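Long-range contacts in putative lipoprotein (Bacteroides ovatus, PDB 3OQQ), which is of unknown function but is probably an extracellular lipoprotein, and carries bound calcium ions in the crystal: residues F91-N96 against H346-A351; G194-G199 against R332-I337. All coordinates share one frame; numbering follows the deposited sequence.

Interaction 1 of 2, residues F91-N96 against H346-A351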
ATOM      1  N   PHE A  91      17.530   2.283  10.489  1.00 34.96           N
ATOM      2  CA  PHE A  91      16.942   1.400   9.473  1.00 29.51           C
ATOM      3  C   PHE A  91      15.748   0.623  10.027  1.00 26.21           C
ATOM      4  O   PHE A  91      15.824   0.087  11.125  1.00 24.65           O
ATOM      5  CB  PHE A  91      17.987   0.425   8.914  1.00 29.34           C
ATOM      6  CG  PHE A  91      17.452  -0.659   7.999  1.00 27.55           C
ATOM      7  CD1 PHE A  91      17.099  -0.371   6.683  1.00 27.46           C
ATOM      8  CD2 PHE A  91      17.384  -1.983   8.428  1.00 27.15           C
ATOM      9  CE1 PHE A  91      16.688  -1.389   5.811  1.00 25.80           C
ATOM     10  CE2 PHE A  91      16.997  -3.003   7.551  1.00 27.42           C
ATOM     11  CZ  PHE A  91      16.641  -2.699   6.250  1.00 24.24           C
ATOM     12  N   ASN A  92      14.672   0.525   9.243  1.00 21.91           N
ATOM     13  CA  ASN A  92      13.489  -0.210   9.666  1.00 21.01           C
ATOM     14  C   ASN A  92      12.790  -0.899   8.476  1.00 23.84           C
ATOM     15  O   ASN A  92      11.571  -0.854   8.353  1.00 24.03           O
ATOM     16  CB  ASN A  92      12.526   0.711  10.461  1.00 18.73           C
ATOM     17  CG  ASN A  92      11.450  -0.046  11.173  1.00 35.95           C
ATOM     18  OD1 ASN A  92      11.712  -1.020  11.902  1.00 23.89           O
ATOM     19  ND2 ASN A  92      10.211   0.366  10.923  1.00 26.71           N
ATOM     20  N   PHE A  93      13.580  -1.573   7.625  1.00 20.49           N
ATOM     21  CA  PHE A  93      13.158  -2.352   6.452  1.00 19.99           C
ATOM     22  C   PHE A  93      12.413  -1.533   5.358  1.00 23.08           C
ATOM     23  O   PHE A  93      11.716  -2.121   4.537  1.00 22.08           O
ATOM     24  CB  PHE A  93      12.315  -3.594   6.878  1.00 20.69           C
ATOM     25  CG  PHE A  93      13.065  -4.479   7.846  1.00 21.79           C
ATOM     26  CD1 PHE A  93      14.022  -5.382   7.393  1.00 22.16           C
ATOM     27  CD2 PHE A  93      12.842  -4.378   9.225  1.00 22.41           C
ATOM     28  CE1 PHE A  93      14.755  -6.158   8.294  1.00 23.30           C
ATOM     29  CE2 PHE A  93      13.557  -5.166  10.122  1.00 23.51           C
ATOM     30  CZ  PHE A  93      14.507  -6.053   9.655  1.00 22.45           C
ATOM     31  N   GLU A  94      12.625  -0.217   5.293  1.00 22.07           N
ATOM     32  CA  GLU A  94      12.009   0.651   4.270  1.00 22.02           C
ATOM     33  C   GLU A  94      12.624   0.356   2.907  1.00 26.90           C
ATOM     34  O   GLU A  94      13.852   0.287   2.813  1.00 26.63           O
ATOM     35  CB  GLU A  94      12.261   2.152   4.594  1.00 24.40           C
ATOM     36  CG  GLU A  94      11.717   2.643   5.926  1.00 34.55           C
ATOM     37  CD  GLU A  94      12.682   2.588   7.096  1.00 46.56           C
ATOM     38  OE1 GLU A  94      13.763   1.959   6.986  1.00 32.66           O
ATOM     39  OE2 GLU A  94      12.317   3.144   8.154  1.00 36.42           O
ATOM     40  N   THR A  95      11.796   0.179   1.859  1.00 23.61           N
ATOM     41  CA  THR A  95      12.307  -0.003   0.490  1.00 25.30           C
ATOM     42  C   THR A  95      12.089   1.311  -0.262  1.00 34.83           C
ATOM     43  O   THR A  95      12.284   1.385  -1.474  1.00 38.04           O
ATOM     44  CB  THR A  95      11.674  -1.185  -0.230  1.00 27.34           C
ATOM     45  OG1 THR A  95      10.245  -1.066  -0.183  1.00 24.29           O
ATOM     46  CG2 THR A  95      12.134  -2.511   0.314  1.00 24.61           C
ATOM     47  N   ASN A  96      11.692   2.355   0.478  1.00 30.35           N
ATOM     48  CA  ASN A  96      11.440   3.676  -0.070  1.00 29.83           C
ATOM     49  C   ASN A  96      12.205   4.731   0.722  1.00 35.77           C
ATOM     50  O   ASN A  96      12.806   4.408   1.743  1.00 37.10           O
ATOM     51  CB  ASN A  96       9.940   3.974  -0.078  1.00 27.74           C
ATOM     52  CG  ASN A  96       9.217   3.819   1.256  1.00 58.05           C
ATOM     53  OD1 ASN A  96       9.774   4.005   2.343  1.00 40.63           O
ATOM     54  ND2 ASN A  96       7.936   3.471   1.197  1.00 60.47           N
ATOM     55  N   HIS A 346       1.556  -6.450  13.198  1.00 17.56           N
ATOM     56  CA  HIS A 346       1.970  -5.303  12.390  1.00 16.62           C
ATOM     57  C   HIS A 346       3.446  -5.505  12.013  1.00 20.41           C
ATOM     58  O   HIS A 346       4.101  -6.398  12.559  1.00 19.07           O
ATOM     59  CB  HIS A 346       1.770  -3.989  13.179  1.00 16.67           C
ATOM     60  CG  HIS A 346       0.334  -3.663  13.473  1.00 19.13           C
ATOM     61  ND1 HIS A 346      -0.279  -2.590  12.888  1.00 20.09           N
ATOM     62  CD2 HIS A 346      -0.549  -4.275  14.297  1.00 20.43           C
ATOM     63  CE1 HIS A 346      -1.512  -2.566  13.371  1.00 19.57           C
ATOM     64  NE2 HIS A 346      -1.724  -3.570  14.212  1.00 20.09           N
HETATM   65  N   MSE A 347       3.986  -4.656  11.133  1.00 16.62           N
HETATM   66  CA  MSE A 347       5.418  -4.720  10.799  1.00 14.79           C
HETATM   67  C   MSE A 347       6.238  -4.074  11.930  1.00 19.51           C
HETATM   68  O   MSE A 347       5.679  -3.371  12.766  1.00 15.09           O
HETATM   69  CB  MSE A 347       5.705  -4.017   9.470  1.00 16.23           C
HETATM   70  CG  MSE A 347       4.904  -4.607   8.315  1.00 20.65           C
HETATM   71 SE   MSE A 347       5.314  -3.829   6.604  0.75 25.14          SE
HETATM   72  CE  MSE A 347       4.560  -2.082   6.889  1.00 23.03           C
ATOM     73  N   ARG A 348       7.567  -4.316  11.955  1.00 19.20           N
ATOM     74  CA  ARG A 348       8.447  -3.755  12.978  1.00 19.67           C
ATOM     75  C   ARG A 348       8.291  -2.239  13.090  1.00 23.69           C
ATOM     76  O   ARG A 348       8.315  -1.536  12.073  1.00 22.01           O
ATOM     77  CB  ARG A 348       9.907  -4.104  12.647  1.00 18.51           C
ATOM     78  CG  ARG A 348      10.864  -3.664  13.713  1.00 20.85           C
ATOM     79  CD  ARG A 348      12.303  -3.989  13.363  1.00 22.46           C
ATOM     80  NE  ARG A 348      13.175  -3.728  14.510  1.00 25.94           N
ATOM     81  CZ  ARG A 348      13.829  -2.590  14.723  1.00 36.27           C
ATOM     82  NH1 ARG A 348      13.722  -1.584  13.866  1.00 25.75           N
ATOM     83  NH2 ARG A 348      14.594  -2.451  15.793  1.00 24.39           N
ATOM     84  N   GLY A 349       8.135  -1.770  14.329  1.00 20.79           N
ATOM     85  CA  GLY A 349       8.033  -0.357  14.648  1.00 20.46           C
ATOM     86  C   GLY A 349       6.646   0.226  14.499  1.00 25.13           C
ATOM     87  O   GLY A 349       6.472   1.417  14.729  1.00 24.58           O
ATOM     88  N   TYR A 350       5.655  -0.591  14.087  1.00 22.53           N
ATOM     89  CA  TYR A 350       4.271  -0.133  13.883  1.00 21.58           C
ATOM     90  C   TYR A 350       3.394  -0.567  15.039  1.00 24.13           C
ATOM     91  O   TYR A 350       3.433  -1.734  15.464  1.00 24.09           O
ATOM     92  CB  TYR A 350       3.721  -0.658  12.543  1.00 22.14           C
ATOM     93  CG  TYR A 350       4.341   0.011  11.332  1.00 23.64           C
ATOM     94  CD1 TYR A 350       5.540  -0.449  10.788  1.00 24.91           C
ATOM     95  CD2 TYR A 350       3.702   1.075  10.695  1.00 24.38           C
ATOM     96  CE1 TYR A 350       6.078   0.120   9.627  1.00 22.61           C
ATOM     97  CE2 TYR A 350       4.238   1.663   9.551  1.00 25.37           C
ATOM     98  CZ  TYR A 350       5.419   1.173   9.012  1.00 27.66           C
ATOM     99  OH  TYR A 350       5.932   1.770   7.888  1.00 24.20           O
ATOM    100  N   ALA A 351       2.595   0.380  15.539  1.00 19.25           N
ATOM    101  CA  ALA A 351       1.733   0.216  16.710  1.00 18.91           C
ATOM    102  C   ALA A 351       0.528  -0.688  16.476  1.00 22.06           C
ATOM    103  O   ALA A 351      -0.073  -0.681  15.390  1.00 22.24           O
ATOM    104  CB  ALA A 351       1.223   1.585  17.171  1.00 18.90           C
TER
HETATM  105  O   HOH W   1       9.292  -2.063   9.627  1.00 24.12           O

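Interaction 2 of 2, residues G194-G199 against R332-I337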
ATOM      1  N   GLY A 194      -5.501  -5.671   6.921  1.00 16.44           N
ATOM      2  CA  GLY A 194      -6.023  -4.322   7.090  1.00 16.43           C
ATOM      3  C   GLY A 194      -4.958  -3.255   7.106  1.00 22.00           C
ATOM      4  O   GLY A 194      -3.763  -3.532   6.945  1.00 20.46           O
ATOM      5  N   VAL A 195      -5.396  -2.024   7.345  1.00 19.43           N
ATOM      6  CA  VAL A 195      -4.487  -0.891   7.399  1.00 18.81           C
ATOM      7  C   VAL A 195      -5.101   0.159   8.294  1.00 20.37           C
ATOM      8  O   VAL A 195      -6.312   0.312   8.351  1.00 18.23           O
ATOM      9  CB  VAL A 195      -4.134  -0.314   5.966  1.00 22.07           C
ATOM     10  CG1 VAL A 195      -5.360   0.257   5.242  1.00 21.43           C
ATOM     11  CG2 VAL A 195      -3.005   0.728   6.025  1.00 22.05           C
ATOM     12  N   VAL A 196      -4.254   0.839   9.016  1.00 16.77           N
ATOM     13  CA  VAL A 196      -4.598   2.023   9.766  1.00 17.29           C
ATOM     14  C   VAL A 196      -4.044   3.173   8.934  1.00 23.35           C
ATOM     15  O   VAL A 196      -2.845   3.181   8.642  1.00 22.01           O
ATOM     16  CB  VAL A 196      -4.024   2.056  11.206  1.00 19.89           C
ATOM     17  CG1 VAL A 196      -4.331   3.398  11.858  1.00 20.90           C
ATOM     18  CG2 VAL A 196      -4.523   0.889  12.061  1.00 18.43           C
ATOM     19  N   LEU A 197      -4.903   4.120   8.537  1.00 21.29           N
ATOM     20  CA  LEU A 197      -4.476   5.330   7.845  1.00 20.41           C
ATOM     21  C   LEU A 197      -4.220   6.320   8.953  1.00 25.65           C
ATOM     22  O   LEU A 197      -5.115   7.062   9.377  1.00 25.53           O
ATOM     23  CB  LEU A 197      -5.531   5.820   6.847  1.00 20.63           C
ATOM     24  CG  LEU A 197      -5.947   4.841   5.760  1.00 23.36           C
ATOM     25  CD1 LEU A 197      -7.095   5.391   4.998  1.00 22.89           C
ATOM     26  CD2 LEU A 197      -4.774   4.461   4.850  1.00 19.90           C
ATOM     27  N   ASP A 198      -3.009   6.223   9.512  1.00 22.50           N
ATOM     28  CA  ASP A 198      -2.551   6.958  10.676  1.00 22.12           C
ATOM     29  C   ASP A 198      -2.692   8.476  10.492  1.00 26.08           C
ATOM     30  O   ASP A 198      -2.224   9.037   9.492  1.00 23.74           O
ATOM     31  CB  ASP A 198      -1.096   6.571  10.964  1.00 23.95           C
ATOM     32  CG  ASP A 198      -0.712   6.716  12.411  1.00 37.24           C
ATOM     33  OD1 ASP A 198      -0.795   7.838  12.929  1.00 38.00           O
ATOM     34  OD2 ASP A 198      -0.358   5.694  13.032  1.00 48.72           O
ATOM     35  N   GLY A 199      -3.379   9.110  11.443  1.00 24.66           N
ATOM     36  CA  GLY A 199      -3.615  10.549  11.404  1.00 25.31           C
ATOM     37  C   GLY A 199      -4.797  10.971  10.550  1.00 29.23           C
ATOM     38  O   GLY A 199      -5.180  12.140  10.595  1.00 29.75           O
ATOM     39  N   ARG A 332       2.954   6.175   8.122  1.00 22.87           N
ATOM     40  CA  ARG A 332       1.520   6.436   8.329  1.00 23.58           C
ATOM     41  C   ARG A 332       0.642   5.289   7.738  1.00 26.68           C
ATOM     42  O   ARG A 332      -0.551   5.195   8.041  1.00 25.73           O
ATOM     43  CB  ARG A 332       1.119   7.806   7.740  1.00 23.74           C
ATOM     44  CG  ARG A 332       1.793   9.001   8.417  1.00 27.01           C
ATOM     45  CD  ARG A 332       1.123   9.405   9.693  1.00 43.35           C
ATOM     46  NE  ARG A 332       1.727  10.607  10.271  1.00 54.54           N
ATOM     47  CZ  ARG A 332       1.407  11.117  11.458  1.00 62.09           C
ATOM     48  NH1 ARG A 332       0.472  10.541  12.208  1.00 49.52           N
ATOM     49  NH2 ARG A 332       2.024  12.200  11.910  1.00 42.21           N
ATOM     50  N   GLN A 333       1.247   4.416   6.911  1.00 22.98           N
ATOM     51  CA  GLN A 333       0.538   3.293   6.325  1.00 22.26           C
ATOM     52  C   GLN A 333       0.763   2.103   7.228  1.00 23.72           C
ATOM     53  O   GLN A 333       1.690   1.332   7.026  1.00 24.15           O
ATOM     54  CB  GLN A 333       0.997   3.036   4.886  1.00 23.72           C
ATOM     55  CG  GLN A 333       1.093   4.295   4.024  1.00 27.89           C
ATOM     56  CD  GLN A 333       1.725   3.998   2.690  1.00 41.78           C
ATOM     57  OE1 GLN A 333       2.317   2.935   2.473  1.00 33.92           O
ATOM     58  NE2 GLN A 333       1.614   4.933   1.765  1.00 32.98           N
ATOM     59  N   ASN A 334      -0.030   2.024   8.289  1.00 19.39           N
ATOM     60  CA  ASN A 334       0.156   0.993   9.288  1.00 19.33           C
ATOM     61  C   ASN A 334      -0.631  -0.276   8.912  1.00 21.00           C
ATOM     62  O   ASN A 334      -1.720  -0.524   9.419  1.00 18.25           O
ATOM     63  CB  ASN A 334      -0.207   1.519  10.695  1.00 18.85           C
ATOM     64  CG  ASN A 334       0.071   0.516  11.785  1.00 24.37           C
ATOM     65  OD1 ASN A 334       0.605  -0.555  11.536  1.00 15.96           O
ATOM     66  ND2 ASN A 334      -0.281   0.824  13.003  1.00 20.56           N
ATOM     67  N   PHE A 335      -0.028  -1.082   8.035  1.00 17.87           N
ATOM     68  CA  PHE A 335      -0.577  -2.351   7.575  1.00 16.47           C
ATOM     69  C   PHE A 335      -0.529  -3.413   8.678  1.00 20.48           C
ATOM     70  O   PHE A 335       0.360  -3.395   9.530  1.00 20.18           O
ATOM     71  CB  PHE A 335       0.203  -2.852   6.338  1.00 16.48           C
ATOM     72  CG  PHE A 335      -0.008  -1.962   5.144  1.00 16.28           C
ATOM     73  CD1 PHE A 335      -1.228  -1.935   4.484  1.00 16.84           C
ATOM     74  CD2 PHE A 335       1.012  -1.147   4.679  1.00 18.12           C
ATOM     75  CE1 PHE A 335      -1.431  -1.088   3.389  1.00 17.05           C
ATOM     76  CE2 PHE A 335       0.822  -0.338   3.549  1.00 19.62           C
ATOM     77  CZ  PHE A 335      -0.402  -0.295   2.930  1.00 16.24           C
ATOM     78  N   PHE A 336      -1.485  -4.343   8.646  1.00 16.01           N
ATOM     79  CA  PHE A 336      -1.552  -5.409   9.649  1.00 14.44           C
ATOM     80  C   PHE A 336      -2.371  -6.573   9.142  1.00 17.38           C
ATOM     81  O   PHE A 336      -3.118  -6.444   8.165  1.00 14.95           O
ATOM     82  CB  PHE A 336      -2.162  -4.899  11.003  1.00 14.98           C
ATOM     83  CG  PHE A 336      -3.606  -4.424  10.990  1.00 15.95           C
ATOM     84  CD1 PHE A 336      -3.917  -3.094  10.721  1.00 18.69           C
ATOM     85  CD2 PHE A 336      -4.647  -5.299  11.285  1.00 17.22           C
ATOM     86  CE1 PHE A 336      -5.241  -2.651  10.731  1.00 19.76           C
ATOM     87  CE2 PHE A 336      -5.972  -4.855  11.302  1.00 20.32           C
ATOM     88  CZ  PHE A 336      -6.264  -3.539  11.004  1.00 19.54           C
ATOM     89  N   ILE A 337      -2.258  -7.697   9.861  1.00 14.56           N
ATOM     90  CA  ILE A 337      -3.061  -8.878   9.661  1.00 14.58           C
ATOM     91  C   ILE A 337      -3.616  -9.354  11.014  1.00 21.41           C
ATOM     92  O   ILE A 337      -3.082  -9.003  12.078  1.00 20.79           O
ATOM     93  CB  ILE A 337      -2.343 -10.026   8.913  1.00 17.65           C
ATOM     94  CG1 ILE A 337      -1.087 -10.565   9.697  1.00 18.86           C
ATOM     95  CG2 ILE A 337      -2.043  -9.611   7.459  1.00 15.97           C
ATOM     96  CD1 ILE A 337      -0.766 -11.942   9.461  1.00 19.65           C
TER
HETATM   97  O   HOH W   2      -1.507   3.188  13.722  1.00 30.99           O

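Interaction 1 of 2, residues F91-N96 against H346-A351
Two direct hydrogen bonds, both made by the side-chain amide of N92, tie the loop 91-96 to R348. OD1 of N92 accepts from NH1 of R348 at 2.9 Å, the donor standing 29° off the amide carbonyl plane and the amide and guanidinium planes turned 55° against each other. On the other branch, ND2 of N92 gives a fairly straight bond to the backbone O of R348, also 2.9 Å long, so one amide grips both the side chain and the main chain of the same residue. CG of N92 is anti to its own N (chi1 -167°), which carries the amide across to the arginine. Water 1 adds a bridge between the backbones, donating to O of N92 and, at 2.7 Å, to O of R348.

Apolar contact is slight. The extended R348 chain runs past F93 at about a right angle, and its CD meets CE2 at the edge of the ring at 3.7 Å. Further out, NE of R348 bonds to S377 OG and the F93 side chain packs on W411 and V412 of helix 408-413.

Within the loops, E94 OE1 accepts from N of N92 at 2.8 Å, fixing the backbone from which the amide projects. Across from it, Y350 N bonds to M347 O at 3.1 Å, closing a type II beta turn with G349 at positive phi. The arrangement is thus an asparagine side-chain amide docked on a type II beta turn, a tertiary contact between the loop leading into strand 96-104 and the one after strand 343-346.

Interaction 2 of 2, residues G194-G199 against R332-I337
G194 pairs with F336, and V196 with N334, through two reciprocal sets of backbone hydrogen bonds between antiparallel strands. V196 N to N334 O (2.9 Å) is the straightest, and a further backbone bond, D198 N to R332 O, lies just beyond the last bridged pair.

Aromatic contacts flank this ladder. G194 CA lies over the face of the F336 ring, 4.1 Å from its centroid, in a CH-pi contact. The ring folds back over the glycine because its CG sits between the backbone N and carbonyl carbon (chi1 64°), and its CE1 also touches V196 CG2 at 3.8 Å. Replacing F336 by an alanine would probably uncover G194 and leave V196 CG2 and the stacked ring of H346 without this aromatic partner. On the opposite face of the sheet, V195 CG2 packs over the F335 ring, 3.9 Å from its centroid.

Charge closes the end: OD1 of D198 and NH1 of R332 form a salt bridge at 3.1 Å with a weak, bent hydrogen bond, while water 2 links D198 OD2 to N334 ND2, an amide also held by H346 and A351. The pairing joins adjacent inner strands, 190-198 and 333-339, of a six-stranded antiparallel sheet, with glycine opposite phenylalanine in a hydrogen-bonded pair.

Overall arrangement
The two contacts meet through N334, their centres about 12 Å apart. From the strand of interaction 2, N334 OD1 lies 2.6 Å from H346 ND1 and its ND2 2.8 Å from A351 O, both probable hydrogen bonds, so a single amide holds the two ends of segment 346-351. Beside it, H346 CE1 approaches F336 CB at 3.4 Å. Strand 333-339 pairs directly with strand 343-346, which runs into the turn that N92 holds. Along the chain, interaction 2 is nested within the loop closed by interaction 1. Bound triethylene glycol, probably from the crystallisation liquor, lies about 4 Å from the side chain of F91 and about 5 Å from that of F336.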